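Local coordinates for protein probable M18 family aminopeptidase 1 (Thermotoga maritima, PDB 2GLF) that probably acts as a zinc-dependent aminopeptidase of the M18 family, cleaving residues from the N-terminus of peptides, at residues 89-97 with 246-257; 321-332 with 412-422. One frame throughout, in Å; residues are numbered along the deposited sequence.

Contact 1: residues 89-97 with 246-257; sequences VVAHIDSPR and YGQDDRICAYTA. With MN (manganese (II) ion), chain E; MN (manganese (II) ion), chain F.
His92 and Asp249 meet at the first manganese of a two-metal site, as in metallo-aminopeptidases of this clan. Strand 89-92 lies over helix 248-257, axes 7.1 Å apart and at 147°. Followed outward, His92 CB lies beside the Asp250 carboxylate. CG sits between the backbone N and the carbonyl carbon (chi1 70°), turning the ring toward the helix start. CG and CD2 meet Asp250 OD2, CD2 at 3.0 Å. Asp250 CB lies over one ring face, 3.5 Å from the centroid. ND1 makes weak hydrogen bonds to Asp94 O and OD2, which, with the metal bond at NE2, probably help hold the ring in place. Asp94 OD1 bonds to Tyr119 OH. His92 CE1 lies 3.6 Å from Asp249 OD1. At the tip, His92 NE2 binds the manganese at 2.4 Å. Asp249 OD1 takes the same ion at 2.3 Å, while OD2 holds the second manganese, so this carboxylate bridges the two. Arg251 NH2 and NE both reach Ile93 O in weak bonds, NH2 at 2.7 Å. Ser95 OG lies over one face of the guanidinium. With an alanine in place of Arg251, Ile93 O would probably lose both donors and the loop before Ser95 would be tied less firmly to the helix. Ala257 CB fits against Val89 CG1. Just before the helix, Tyr246 OH donates to Pro96 O at 2.6 Å, at the ring edge.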
ATOM      1  N   VAL A  89      38.924  37.428  -4.597  1.00 13.15           N
ATOM      2  CA  VAL A  89      38.503  36.189  -3.976  1.00 13.10           C
ATOM      3  C   VAL A  89      37.216  36.660  -3.292  1.00 13.16           C
ATOM      4  O   VAL A  89      37.214  37.684  -2.599  1.00 13.82           O
ATOM      5  CB  VAL A  89      39.551  35.685  -2.961  1.00 18.45           C
ATOM      6  CG1 VAL A  89      39.903  36.789  -2.000  1.00 19.27           C
ATOM      7  CG2 VAL A  89      39.025  34.478  -2.216  1.00 18.74           C
ATOM      8  N   VAL A  90      36.111  35.957  -3.523  1.00 16.13           N
ATOM      9  CA  VAL A  90      34.838  36.359  -2.935  1.00 15.50           C
ATOM     10  C   VAL A  90      34.213  35.294  -2.059  1.00 15.38           C
ATOM     11  O   VAL A  90      34.372  34.097  -2.312  1.00 16.45           O
ATOM     12  CB  VAL A  90      33.822  36.734  -4.025  1.00 17.23           C
ATOM     13  CG1 VAL A  90      34.364  37.873  -4.850  1.00 17.59           C
ATOM     14  CG2 VAL A  90      33.533  35.529  -4.908  1.00 16.54           C
ATOM     15  N   ALA A  91      33.498  35.740  -1.032  1.00  9.46           N
ATOM     16  CA  ALA A  91      32.826  34.836  -0.107  1.00  9.46           C
ATOM     17  C   ALA A  91      31.549  35.468   0.442  1.00  9.46           C
ATOM     18  O   ALA A  91      31.243  36.625   0.151  1.00  9.46           O
ATOM     19  CB  ALA A  91      33.760  34.473   1.032  1.00  1.76           C
ATOM     20  N   HIS A  92      30.795  34.700   1.221  1.00  9.29           N
ATOM     21  CA  HIS A  92      29.567  35.208   1.818  1.00  9.33           C
ATOM     22  C   HIS A  92      29.672  35.146   3.337  1.00  9.51           C
ATOM     23  O   HIS A  92      30.310  34.251   3.894  1.00  9.46           O
ATOM     24  CB  HIS A  92      28.340  34.434   1.302  1.00 13.57           C
ATOM     25  CG  HIS A  92      28.241  33.015   1.779  1.00 14.27           C
ATOM     26  ND1 HIS A  92      27.568  32.664   2.933  1.00 16.58           N
ATOM     27  CD2 HIS A  92      28.654  31.853   1.216  1.00 14.89           C
ATOM     28  CE1 HIS A  92      27.565  31.346   3.054  1.00 16.43           C
ATOM     29  NE2 HIS A  92      28.217  30.831   2.026  1.00 15.74           N
ATOM     30  N   ILE A  93      29.067  36.117   4.008  1.00  9.30           N
ATOM     31  CA  ILE A  93      29.140  36.165   5.451  1.00  9.26           C
ATOM     32  C   ILE A  93      27.817  35.889   6.148  1.00  9.42           C
ATOM     33  O   ILE A  93      27.708  36.055   7.362  1.00  9.34           O
ATOM     34  CB  ILE A  93      29.719  37.518   5.928  1.00  9.49           C
ATOM     35  CG1 ILE A  93      28.943  38.679   5.310  1.00  9.49           C
ATOM     36  CG2 ILE A  93      31.184  37.616   5.543  1.00  9.49           C
ATOM     37  CD1 ILE A  93      29.446  40.031   5.747  1.00  9.58           C
ATOM     38  N   ASP A  94      26.810  35.463   5.394  1.00  8.51           N
ATOM     39  CA  ASP A  94      25.534  35.124   6.012  1.00 10.22           C
ATOM     40  C   ASP A  94      25.569  33.613   6.270  1.00 11.43           C
ATOM     41  O   ASP A  94      26.228  32.873   5.536  1.00 11.75           O
ATOM     42  CB  ASP A  94      24.363  35.471   5.091  1.00 19.59           C
ATOM     43  CG  ASP A  94      24.391  34.697   3.793  1.00 22.87           C
ATOM     44  OD1 ASP A  94      23.333  34.154   3.407  1.00 25.20           O
ATOM     45  OD2 ASP A  94      25.470  34.636   3.157  1.00 28.56           O
ATOM     46  N   SER A  95      24.881  33.156   7.313  1.00 19.64           N
ATOM     47  CA  SER A  95      24.854  31.733   7.646  1.00 20.36           C
ATOM     48  C   SER A  95      23.474  31.280   8.083  1.00 20.08           C
ATOM     49  O   SER A  95      22.701  32.068   8.627  1.00 19.98           O
ATOM     50  CB  SER A  95      25.834  31.431   8.778  1.00 20.48           C
ATOM     51  OG  SER A  95      27.170  31.531   8.340  1.00 23.20           O
ATOM     52  N   PRO A  96      23.135  30.001   7.843  1.00 14.40           N
ATOM     53  CA  PRO A  96      21.809  29.552   8.270  1.00 14.05           C
ATOM     54  C   PRO A  96      21.577  29.970   9.726  1.00 13.80           C
ATOM     55  O   PRO A  96      22.490  29.922  10.560  1.00 13.52           O
ATOM     56  CB  PRO A  96      21.892  28.042   8.067  1.00 17.76           C
ATOM     57  CG  PRO A  96      22.706  27.944   6.802  1.00 17.20           C
ATOM     58  CD  PRO A  96      23.821  28.952   7.060  1.00 17.65           C
ATOM     59  N   ARG A  97      20.356  30.400  10.020  1.00 21.20           N
ATOM     60  CA  ARG A  97      20.009  30.859  11.359  1.00 20.87           C
ATOM     61  C   ARG A  97      18.496  30.830  11.527  1.00 21.59           C
ATOM     62  O   ARG A  97      17.784  30.150  10.785  1.00 21.15           O
ATOM     63  CB  ARG A  97      20.493  32.296  11.530  1.00 18.56           C
ATOM     64  CG  ARG A  97      19.996  33.221  10.411  1.00 19.39           C
ATOM     65  CD  ARG A  97      20.577  34.615  10.532  1.00 20.03           C
ATOM     66  NE  ARG A  97      20.972  35.184   9.240  1.00 19.12           N
ATOM     67  CZ  ARG A  97      20.148  35.801   8.395  1.00 23.40           C
ATOM     68  NH1 ARG A  97      18.862  35.943   8.690  1.00 21.86           N
ATOM     69  NH2 ARG A  97      20.617  36.278   7.249  1.00 27.94           N
ATOM     70  N   TYR A 246      30.279  27.501  14.923  1.00  7.02           N
ATOM     71  CA  TYR A 246      29.091  27.814  14.157  1.00  7.02           C
ATOM     72  C   TYR A 246      29.393  28.836  13.081  1.00  7.02           C
ATOM     73  O   TYR A 246      30.162  29.775  13.295  1.00  7.02           O
ATOM     74  CB  TYR A 246      28.003  28.386  15.061  1.00 11.35           C
ATOM     75  CG  TYR A 246      26.949  29.158  14.304  1.00 10.73           C
ATOM     76  CD1 TYR A 246      25.953  28.499  13.594  1.00 10.73           C
ATOM     77  CD2 TYR A 246      26.977  30.548  14.263  1.00 10.73           C
ATOM     78  CE1 TYR A 246      25.013  29.199  12.864  1.00 10.79           C
ATOM     79  CE2 TYR A 246      26.043  31.260  13.534  1.00 11.28           C
ATOM     80  CZ  TYR A 246      25.059  30.578  12.835  1.00 13.54           C
ATOM     81  OH  TYR A 246      24.106  31.279  12.122  1.00 15.38           O
ATOM     82  N   GLY A 247      28.771  28.645  11.924  1.00 15.71           N
ATOM     83  CA  GLY A 247      28.924  29.581  10.832  1.00 16.23           C
ATOM     84  C   GLY A 247      30.229  29.496  10.095  1.00 17.02           C
ATOM     85  O   GLY A 247      30.585  30.420   9.361  1.00 17.70           O
ATOM     86  N   GLN A 248      30.959  28.406  10.281  1.00 20.42           N
ATOM     87  CA  GLN A 248      32.213  28.270   9.566  1.00 20.99           C
ATOM     88  C   GLN A 248      31.901  28.253   8.082  1.00 20.88           C
ATOM     89  O   GLN A 248      32.778  28.508   7.255  1.00 20.20           O
ATOM     90  CB  GLN A 248      32.945  26.995   9.970  1.00 22.29           C
ATOM     91  CG  GLN A 248      33.830  27.202  11.178  1.00 22.94           C
ATOM     92  CD  GLN A 248      34.650  25.985  11.513  1.00 25.51           C
ATOM     93  OE1 GLN A 248      34.115  24.957  11.931  1.00 29.88           O
ATOM     94  NE2 GLN A 248      35.962  26.090  11.327  1.00 27.39           N
ATOM     95  N   ASP A 249      30.642  27.968   7.747  1.00 23.76           N
ATOM     96  CA  ASP A 249      30.250  27.950   6.349  1.00 23.90           C
ATOM     97  C   ASP A 249      30.483  29.339   5.786  1.00 24.62           C
ATOM     98  O   ASP A 249      29.644  30.236   5.893  1.00 24.24           O
ATOM     99  CB  ASP A 249      28.788  27.570   6.153  1.00 17.36           C
ATOM    100  CG  ASP A 249      28.431  27.374   4.672  1.00 16.77           C
ATOM    101  OD1 ASP A 249      28.951  28.123   3.815  1.00 19.51           O
ATOM    102  OD2 ASP A 249      27.612  26.483   4.359  1.00 16.76           O
ATOM    103  N   ASP A 250      31.675  29.473   5.220  1.00 55.64           N
ATOM    104  CA  ASP A 250      32.191  30.656   4.562  1.00 55.58           C
ATOM    105  C   ASP A 250      32.790  31.798   5.342  1.00 55.30           C
ATOM    106  O   ASP A 250      33.434  32.660   4.746  1.00 55.16           O
ATOM    107  CB  ASP A 250      31.184  31.193   3.572  1.00 29.01           C
ATOM    108  CG  ASP A 250      31.809  31.397   2.227  1.00 30.88           C
ATOM    109  OD1 ASP A 250      32.589  30.509   1.820  1.00 29.60           O
ATOM    110  OD2 ASP A 250      31.539  32.429   1.585  1.00 31.02           O
ATOM    111  N   ARG A 251      32.595  31.847   6.653  1.00 20.94           N
ATOM    112  CA  ARG A 251      33.253  32.921   7.386  1.00 21.07           C
ATOM    113  C   ARG A 251      34.691  32.424   7.489  1.00 21.51           C
ATOM    114  O   ARG A 251      35.612  33.190   7.764  1.00 21.35           O
ATOM    115  CB  ARG A 251      32.636  33.140   8.776  1.00 12.24           C
ATOM    116  CG  ARG A 251      31.171  33.540   8.711  1.00 12.32           C
ATOM    117  CD  ARG A 251      30.742  34.434   9.856  1.00 11.82           C
ATOM    118  NE  ARG A 251      29.401  34.948   9.602  1.00 13.98           N
ATOM    119  CZ  ARG A 251      28.281  34.383  10.038  1.00 13.82           C
ATOM    120  NH1 ARG A 251      28.334  33.280  10.765  1.00 16.38           N
ATOM    121  NH2 ARG A 251      27.106  34.909   9.727  1.00 10.73           N
ATOM    122  N   ILE A 252      34.869  31.127   7.233  1.00 17.66           N
ATOM    123  CA  ILE A 252      36.188  30.523   7.267  1.00 18.06           C
ATOM    124  C   ILE A 252      36.902  30.948   5.997  1.00 18.07           C
ATOM    125  O   ILE A 252      38.122  31.064   5.968  1.00 19.22           O
ATOM    126  CB  ILE A 252      36.123  28.983   7.314  1.00 15.28           C
ATOM    127  CG1 ILE A 252      37.505  28.425   7.675  1.00 15.28           C
ATOM    128  CG2 ILE A 252      35.687  28.433   5.963  1.00 15.28           C
ATOM    129  CD1 ILE A 252      37.507  26.947   8.003  1.00 15.28           C
ATOM    130  N   CYS A 253      36.136  31.174   4.939  1.00 21.35           N
ATOM    131  CA  CYS A 253      36.720  31.615   3.688  1.00 21.19           C
ATOM    132  C   CYS A 253      36.843  33.122   3.705  1.00 20.82           C
ATOM    133  O   CYS A 253      37.713  33.691   3.052  1.00 20.37           O
ATOM    134  CB  CYS A 253      35.861  31.177   2.516  1.00 18.48           C
ATOM    135  SG  CYS A 253      36.205  29.501   2.066  1.00 20.56           S
ATOM    136  N   ALA A 254      35.965  33.764   4.467  1.00 23.46           N
ATOM    137  CA  ALA A 254      35.984  35.211   4.589  1.00 23.80           C
ATOM    138  C   ALA A 254      37.225  35.622   5.365  1.00 23.53           C
ATOM    139  O   ALA A 254      37.908  36.579   5.005  1.00 23.49           O
ATOM    140  CB  ALA A 254      34.741  35.688   5.309  1.00  1.76           C
ATOM    141  N   TYR A 255      37.527  34.885   6.426  1.00 16.85           N
ATOM    142  CA  TYR A 255      38.685  35.205   7.246  1.00 16.77           C
ATOM    143  C   TYR A 255      40.000  34.929   6.540  1.00 16.87           C
ATOM    144  O   TYR A 255      40.907  35.759   6.575  1.00 16.90           O
ATOM    145  CB  TYR A 255      38.657  34.426   8.559  1.00 20.69           C
ATOM    146  CG  TYR A 255      39.728  34.872   9.519  1.00 19.87           C
ATOM    147  CD1 TYR A 255      39.661  36.121  10.134  1.00 22.34           C
ATOM    148  CD2 TYR A 255      40.827  34.058   9.795  1.00 19.91           C
ATOM    149  CE1 TYR A 255      40.659  36.558  11.004  1.00 20.99           C
ATOM    150  CE2 TYR A 255      41.838  34.483  10.664  1.00 19.62           C
ATOM    151  CZ  TYR A 255      41.746  35.734  11.264  1.00 21.05           C
ATOM    152  OH  TYR A 255      42.740  36.163  12.118  1.00 23.01           O
ATOM    153  N   THR A 256      40.109  33.762   5.911  1.00 14.74           N
ATOM    154  CA  THR A 256      41.333  33.400   5.204  1.00 13.81           C
ATOM    155  C   THR A 256      41.631  34.372   4.067  1.00 14.26           C
ATOM    156  O   THR A 256      42.787  34.696   3.817  1.00 13.53           O
ATOM    157  CB  THR A 256      41.270  31.962   4.632  1.00 19.60           C
ATOM    158  OG1 THR A 256      40.017  31.758   3.964  1.00 19.47           O
ATOM    159  CG2 THR A 256      41.442  30.941   5.744  1.00 17.04           C
ATOM    160  N   ALA A 257      40.590  34.837   3.382  1.00 14.31           N
ATOM    161  CA  ALA A 257      40.770  35.783   2.288  1.00 14.62           C
ATOM    162  C   ALA A 257      41.143  37.158   2.841  1.00 15.19           C
ATOM    163  O   ALA A 257      41.974  37.860   2.272  1.00 15.85           O
ATOM    164  CB  ALA A 257      39.501  35.878   1.461  1.00 21.07           C
TER
HETATM  165 MN    MN E5001      28.574  28.461   1.555  1.00 17.51          MN
HETATM  166 MN    MN F5002      25.800  27.208   2.940  1.00 19.73          MN
HETATM  167  O   HOH W   1      28.922  32.978   6.429  1.00 33.77           O
HETATM  168  O   HOH W   2      29.269  26.207   1.505  1.00 24.06           O

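Contact 2: residues 321-332 with 412-422; sequences SVISGDVCAAVN and SDVIDMGPALL. With MN (manganese (II) ion), chain E.
Val322 and Val414 lie side by side, their CG1 atoms 3.8 Å apart, in a parallel strand pair of the large mixed sheet. Val322 N bonds to Asp413 O. Next, Ile323 reaches the opposite sheet face, where its CD1 packs on Ile415 CG2 and its CG2 on CB of selenomethionine Met417. At Ser324 both backbone N and O bond to strand 414-418: N donates to Ile415 O, O accepts from Met417 N at 2.8 Å. OG stands anti to the backbone N (chi1 180°), which brings it to Asp416 OD2 at 3.2 Å, from above the carboxylate plane. Thr402 also bonds to that oxygen. Strand 321-329 is interrupted around Asp326 and Val327, yet Asp326 N still donates to Met417 O. Its CB points away. Both its carboxylate oxygens bind a manganese, OD2 at 2.4 Å, and OD2 also accepts from Val327 N. Val327 turns both methyls to Leu421 CD1, each at 3.8 Å. Cys328 N donates to Pro419 O, Leu421 N to Cys328 O, and Cys328 SG rests on Ala420 CB. Leu422 packs against Ile187 of a neighbouring subunit. The last rung is Ala330 N to Leu421 O, 3.0 Å long with an N-H...O angle of 171°.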
ATOM      1  N   SER A 321      40.764  37.562 -12.434  1.00 24.64           N
ATOM      2  CA  SER A 321      40.533  36.180 -12.086  1.00 24.06           C
ATOM      3  C   SER A 321      39.749  36.201 -10.785  1.00 23.34           C
ATOM      4  O   SER A 321      40.108  36.919  -9.849  1.00 22.51           O
ATOM      5  CB  SER A 321      41.868  35.474 -11.894  1.00 42.14           C
ATOM      6  OG  SER A 321      42.715  35.725 -13.001  1.00 44.60           O
ATOM      7  N   VAL A 322      38.664  35.438 -10.734  1.00 17.80           N
ATOM      8  CA  VAL A 322      37.849  35.386  -9.529  1.00 17.62           C
ATOM      9  C   VAL A 322      37.921  34.012  -8.882  1.00 17.56           C
ATOM     10  O   VAL A 322      37.751  32.986  -9.538  1.00 17.13           O
ATOM     11  CB  VAL A 322      36.360  35.728  -9.828  1.00 11.44           C
ATOM     12  CG1 VAL A 322      35.526  35.585  -8.568  1.00 12.04           C
ATOM     13  CG2 VAL A 322      36.244  37.143 -10.365  1.00 11.44           C
ATOM     14  N   ILE A 323      38.212  34.006  -7.591  1.00 12.90           N
ATOM     15  CA  ILE A 323      38.275  32.777  -6.823  1.00 12.86           C
ATOM     16  C   ILE A 323      37.032  32.807  -5.948  1.00 13.17           C
ATOM     17  O   ILE A 323      36.876  33.695  -5.105  1.00 12.92           O
ATOM     18  CB  ILE A 323      39.501  32.725  -5.892  1.00 10.07           C
ATOM     19  CG1 ILE A 323      40.789  32.886  -6.701  1.00 10.07           C
ATOM     20  CG2 ILE A 323      39.494  31.408  -5.104  1.00 10.07           C
ATOM     21  CD1 ILE A 323      41.059  31.759  -7.632  1.00 10.07           C
ATOM     22  N   SER A 324      36.135  31.856  -6.178  1.00 20.20           N
ATOM     23  CA  SER A 324      34.908  31.740  -5.403  1.00 19.56           C
ATOM     24  C   SER A 324      35.270  31.014  -4.105  1.00 18.64           C
ATOM     25  O   SER A 324      35.427  29.794  -4.092  1.00 17.98           O
ATOM     26  CB  SER A 324      33.880  30.931  -6.193  1.00 15.46           C
ATOM     27  OG  SER A 324      32.673  30.792  -5.471  1.00 17.60           O
ATOM     28  N   GLY A 325      35.413  31.766  -3.020  1.00 16.30           N
ATOM     29  CA  GLY A 325      35.779  31.156  -1.753  1.00 16.72           C
ATOM     30  C   GLY A 325      34.627  30.614  -0.923  1.00 17.07           C
ATOM     31  O   GLY A 325      33.983  31.361  -0.185  1.00 17.84           O
ATOM     32  N   ASP A 326      34.367  29.315  -1.043  1.00 12.13           N
ATOM     33  CA  ASP A 326      33.303  28.666  -0.285  1.00 11.25           C
ATOM     34  C   ASP A 326      33.752  27.252   0.089  1.00 11.14           C
ATOM     35  O   ASP A 326      34.646  26.690  -0.537  1.00 11.14           O
ATOM     36  CB  ASP A 326      32.007  28.632  -1.098  1.00 12.94           C
ATOM     37  CG  ASP A 326      30.767  28.567  -0.218  1.00 14.20           C
ATOM     38  OD1 ASP A 326      29.653  28.764  -0.739  1.00 16.62           O
ATOM     39  OD2 ASP A 326      30.900  28.320   0.997  1.00 16.20           O
ATOM     40  N   VAL A 327      33.128  26.686   1.113  1.00 13.75           N
ATOM     41  CA  VAL A 327      33.479  25.360   1.616  1.00 13.74           C
ATOM     42  C   VAL A 327      32.842  24.198   0.869  1.00 13.69           C
ATOM     43  O   VAL A 327      31.778  24.335   0.271  1.00 13.69           O
ATOM     44  CB  VAL A 327      33.065  25.219   3.088  1.00 15.98           C
ATOM     45  CG1 VAL A 327      33.729  26.300   3.936  1.00 15.24           C
ATOM     46  CG2 VAL A 327      31.551  25.320   3.196  1.00 15.77           C
ATOM     47  N   CYS A 328      33.503  23.049   0.914  1.00 21.10           N
ATOM     48  CA  CYS A 328      32.981  21.846   0.283  1.00 21.79           C
ATOM     49  C   CYS A 328      32.769  20.840   1.409  1.00 22.02           C
ATOM     50  O   CYS A 328      33.035  21.145   2.575  1.00 21.76           O
ATOM     51  CB  CYS A 328      33.961  21.291  -0.753  1.00 15.74           C
ATOM     52  SG  CYS A 328      35.603  20.944  -0.091  1.00 18.77           S
ATOM     53  N   ALA A 329      32.293  19.647   1.066  1.00 16.63           N
ATOM     54  CA  ALA A 329      32.024  18.624   2.066  1.00 16.84           C
ATOM     55  C   ALA A 329      33.121  17.582   2.114  1.00 17.51           C
ATOM     56  O   ALA A 329      33.470  16.999   1.098  1.00 18.21           O
ATOM     57  CB  ALA A 329      30.690  17.963   1.768  1.00 20.34           C
ATOM     58  N   ALA A 330      33.675  17.359   3.298  1.00 20.90           N
ATOM     59  CA  ALA A 330      34.724  16.362   3.476  1.00 21.50           C
ATOM     60  C   ALA A 330      34.019  15.022   3.686  1.00 21.55           C
ATOM     61  O   ALA A 330      32.816  15.002   3.953  1.00 22.45           O
ATOM     62  CB  ALA A 330      35.567  16.711   4.683  1.00 22.17           C
ATOM     63  N   VAL A 331      34.729  13.902   3.563  1.00 16.94           N
ATOM     64  CA  VAL A 331      34.045  12.629   3.757  1.00 17.11           C
ATOM     65  C   VAL A 331      33.798  12.413   5.238  1.00 18.37           C
ATOM     66  O   VAL A 331      34.698  12.571   6.063  1.00 18.85           O
ATOM     67  CB  VAL A 331      34.835  11.410   3.199  1.00 14.99           C
ATOM     68  CG1 VAL A 331      35.135  11.606   1.722  1.00 14.99           C
ATOM     69  CG2 VAL A 331      36.098  11.217   3.974  1.00 14.99           C
ATOM     70  N   ASN A 332      32.552  12.082   5.559  1.00 24.58           N
ATOM     71  CA  ASN A 332      32.117  11.816   6.922  1.00 24.52           C
ATOM     72  C   ASN A 332      32.038  10.288   6.954  1.00 25.94           C
ATOM     73  O   ASN A 332      31.034   9.700   6.561  1.00 28.48           O
ATOM     74  CB  ASN A 332      30.745  12.452   7.123  1.00 15.10           C
ATOM     75  CG  ASN A 332      30.377  12.608   8.568  1.00 13.62           C
ATOM     76  OD1 ASN A 332      29.756  13.596   8.945  1.00 16.30           O
ATOM     77  ND2 ASN A 332      30.738  11.636   9.387  1.00 13.37           N
ATOM     78  N   SER A 412      34.016  37.391 -16.369  1.00 21.67           N
ATOM     79  CA  SER A 412      35.325  36.928 -15.906  1.00 21.94           C
ATOM     80  C   SER A 412      35.331  35.456 -15.521  1.00 21.79           C
ATOM     81  O   SER A 412      34.291  34.890 -15.198  1.00 22.08           O
ATOM     82  CB  SER A 412      35.803  37.777 -14.726  1.00 28.19           C
ATOM     83  OG  SER A 412      34.815  37.857 -13.720  1.00 31.50           O
ATOM     84  N   ASP A 413      36.512  34.843 -15.563  1.00 28.60           N
ATOM     85  CA  ASP A 413      36.680  33.434 -15.219  1.00 28.66           C
ATOM     86  C   ASP A 413      36.675  33.217 -13.710  1.00 27.97           C
ATOM     87  O   ASP A 413      37.308  33.962 -12.960  1.00 28.43           O
ATOM     88  CB  ASP A 413      37.977  32.904 -15.827  1.00 22.85           C
ATOM     89  CG  ASP A 413      37.858  32.669 -17.322  1.00 25.47           C
ATOM     90  OD1 ASP A 413      37.457  31.558 -17.727  1.00 25.95           O
ATOM     91  OD2 ASP A 413      38.148  33.601 -18.097  1.00 26.61           O
ATOM     92  N   VAL A 414      35.953  32.187 -13.276  1.00 11.86           N
ATOM     93  CA  VAL A 414      35.826  31.866 -11.861  1.00 10.40           C
ATOM     94  C   VAL A 414      36.131  30.403 -11.562  1.00 10.40           C
ATOM     95  O   VAL A 414      36.100  29.555 -12.456  1.00 10.40           O
ATOM     96  CB  VAL A 414      34.407  32.165 -11.379  1.00 11.24           C
ATOM     97  CG1 VAL A 414      34.365  32.198  -9.858  1.00 10.41           C
ATOM     98  CG2 VAL A 414      33.935  33.473 -11.988  1.00 10.89           C
ATOM     99  N   ILE A 415      36.413  30.122 -10.291  1.00 18.80           N
ATOM    100  CA  ILE A 415      36.735  28.772  -9.820  1.00 18.80           C
ATOM    101  C   ILE A 415      36.447  28.669  -8.324  1.00 18.80           C
ATOM    102  O   ILE A 415      36.944  29.468  -7.536  1.00 18.80           O
ATOM    103  CB  ILE A 415      38.236  28.433 -10.051  1.00 11.01           C
ATOM    104  CG1 ILE A 415      38.546  27.013  -9.575  1.00 11.01           C
ATOM    105  CG2 ILE A 415      39.115  29.421  -9.302  1.00 11.01           C
ATOM    106  CD1 ILE A 415      37.839  25.944 -10.357  1.00 11.01           C
ATOM    107  N   ASP A 416      35.637  27.689  -7.937  1.00 26.09           N
ATOM    108  CA  ASP A 416      35.306  27.490  -6.529  1.00 27.42           C
ATOM    109  C   ASP A 416      36.519  26.907  -5.810  1.00 28.05           C
ATOM    110  O   ASP A 416      37.170  25.993  -6.316  1.00 28.38           O
ATOM    111  CB  ASP A 416      34.118  26.540  -6.386  1.00 41.22           C
ATOM    112  CG  ASP A 416      32.883  27.039  -7.110  1.00 42.94           C
ATOM    113  OD1 ASP A 416      32.682  26.672  -8.291  1.00 45.33           O
ATOM    114  OD2 ASP A 416      32.120  27.809  -6.495  1.00 43.81           O
HETATM  115  N   MSE A 417      36.817  27.429  -4.625  1.00 22.40           N
HETATM  116  CA  MSE A 417      37.965  26.955  -3.867  1.00 24.85           C
HETATM  117  C   MSE A 417      37.792  27.260  -2.384  1.00 22.76           C
HETATM  118  O   MSE A 417      37.321  28.334  -2.005  1.00 22.94           O
HETATM  119  CB  MSE A 417      39.225  27.624  -4.402  1.00 58.44           C
HETATM  120  CG  MSE A 417      40.507  26.924  -4.038  1.00 62.62           C
HETATM  121 SE   MSE A 417      41.953  27.568  -5.139  1.00 66.79          SE
HETATM  122  CE  MSE A 417      41.628  26.473  -6.697  1.00 63.15           C
ATOM    123  N   GLY A 418      38.169  26.303  -1.548  1.00  8.98           N
ATOM    124  CA  GLY A 418      38.037  26.479  -0.115  1.00  8.98           C
ATOM    125  C   GLY A 418      38.263  25.180   0.637  1.00  8.98           C
ATOM    126  O   GLY A 418      38.537  24.152   0.022  1.00  8.98           O
ATOM    127  N   PRO A 419      38.160  25.195   1.973  1.00 24.32           N
ATOM    128  CA  PRO A 419      38.363  23.984   2.775  1.00 23.87           C
ATOM    129  C   PRO A 419      37.131  23.059   2.835  1.00 23.48           C
ATOM    130  O   PRO A 419      36.015  23.462   2.479  1.00 23.02           O
ATOM    131  CB  PRO A 419      38.748  24.552   4.140  1.00  7.15           C
ATOM    132  CG  PRO A 419      37.886  25.763   4.231  1.00  7.15           C
ATOM    133  CD  PRO A 419      38.004  26.378   2.839  1.00  7.15           C
ATOM    134  N   ALA A 420      37.349  21.822   3.281  1.00 20.07           N
ATOM    135  CA  ALA A 420      36.281  20.834   3.400  1.00 19.12           C
ATOM    136  C   ALA A 420      35.744  20.812   4.827  1.00 18.57           C
ATOM    137  O   ALA A 420      36.520  20.868   5.781  1.00 19.24           O
ATOM    138  CB  ALA A 420      36.803  19.454   3.020  1.00  8.98           C
ATOM    139  N   LEU A 421      34.423  20.726   4.975  1.00 13.00           N
ATOM    140  CA  LEU A 421      33.815  20.706   6.306  1.00 11.83           C
ATOM    141  C   LEU A 421      32.988  19.459   6.591  1.00 11.29           C
ATOM    142  O   LEU A 421      32.479  18.801   5.686  1.00 10.59           O
ATOM    143  CB  LEU A 421      32.895  21.917   6.522  1.00  4.90           C
ATOM    144  CG  LEU A 421      33.384  23.353   6.416  1.00  4.83           C
ATOM    145  CD1 LEU A 421      32.248  24.262   6.813  1.00  5.16           C
ATOM    146  CD2 LEU A 421      34.577  23.580   7.313  1.00  4.83           C
ATOM    147  N   LEU A 422      32.851  19.166   7.878  1.00  7.05           N
ATOM    148  CA  LEU A 422      32.065  18.044   8.349  1.00  7.05           C
ATOM    149  C   LEU A 422      30.870  18.658   9.072  1.00  7.05           C
ATOM    150  O   LEU A 422      31.033  19.565   9.874  1.00  7.05           O
ATOM    151  CB  LEU A 422      32.901  17.198   9.304  1.00 10.25           C
ATOM    152  CG  LEU A 422      33.350  15.827   8.785  1.00 10.25           C
ATOM    153  CD1 LEU A 422      33.747  15.912   7.327  1.00 10.25           C
ATOM    154  CD2 LEU A 422      34.495  15.317   9.637  1.00 10.25           C
TER
HETATM  155 MN    MN E5001      28.574  28.461   1.555  1.00 17.51          MN
HETATM  156  O   HOH W   2      29.269  26.207   1.505  1.00 24.06           O

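Contacts 1 and 2 are neighbours in one sheet, with centres about 11 Å apart. Strands 87-92 and 321-329 run side by side and are probably joined by hydrogen bonds, among them Val90 N to Ile323 O at 2.9 Å. Contact 1 brings the helix that packs on this sheet, and contact 2 adds the next strand, 414-421. Both feed the same manganese: His92 and Asp249 come from contact 1, Asp326 from contact 2. Water 2 is also bound to this ion, at 2.4 Å from the metal. The second manganese lies 3.3 Å from the first and is completed by Glu279 and His425. Zinc is the predicted natural metal.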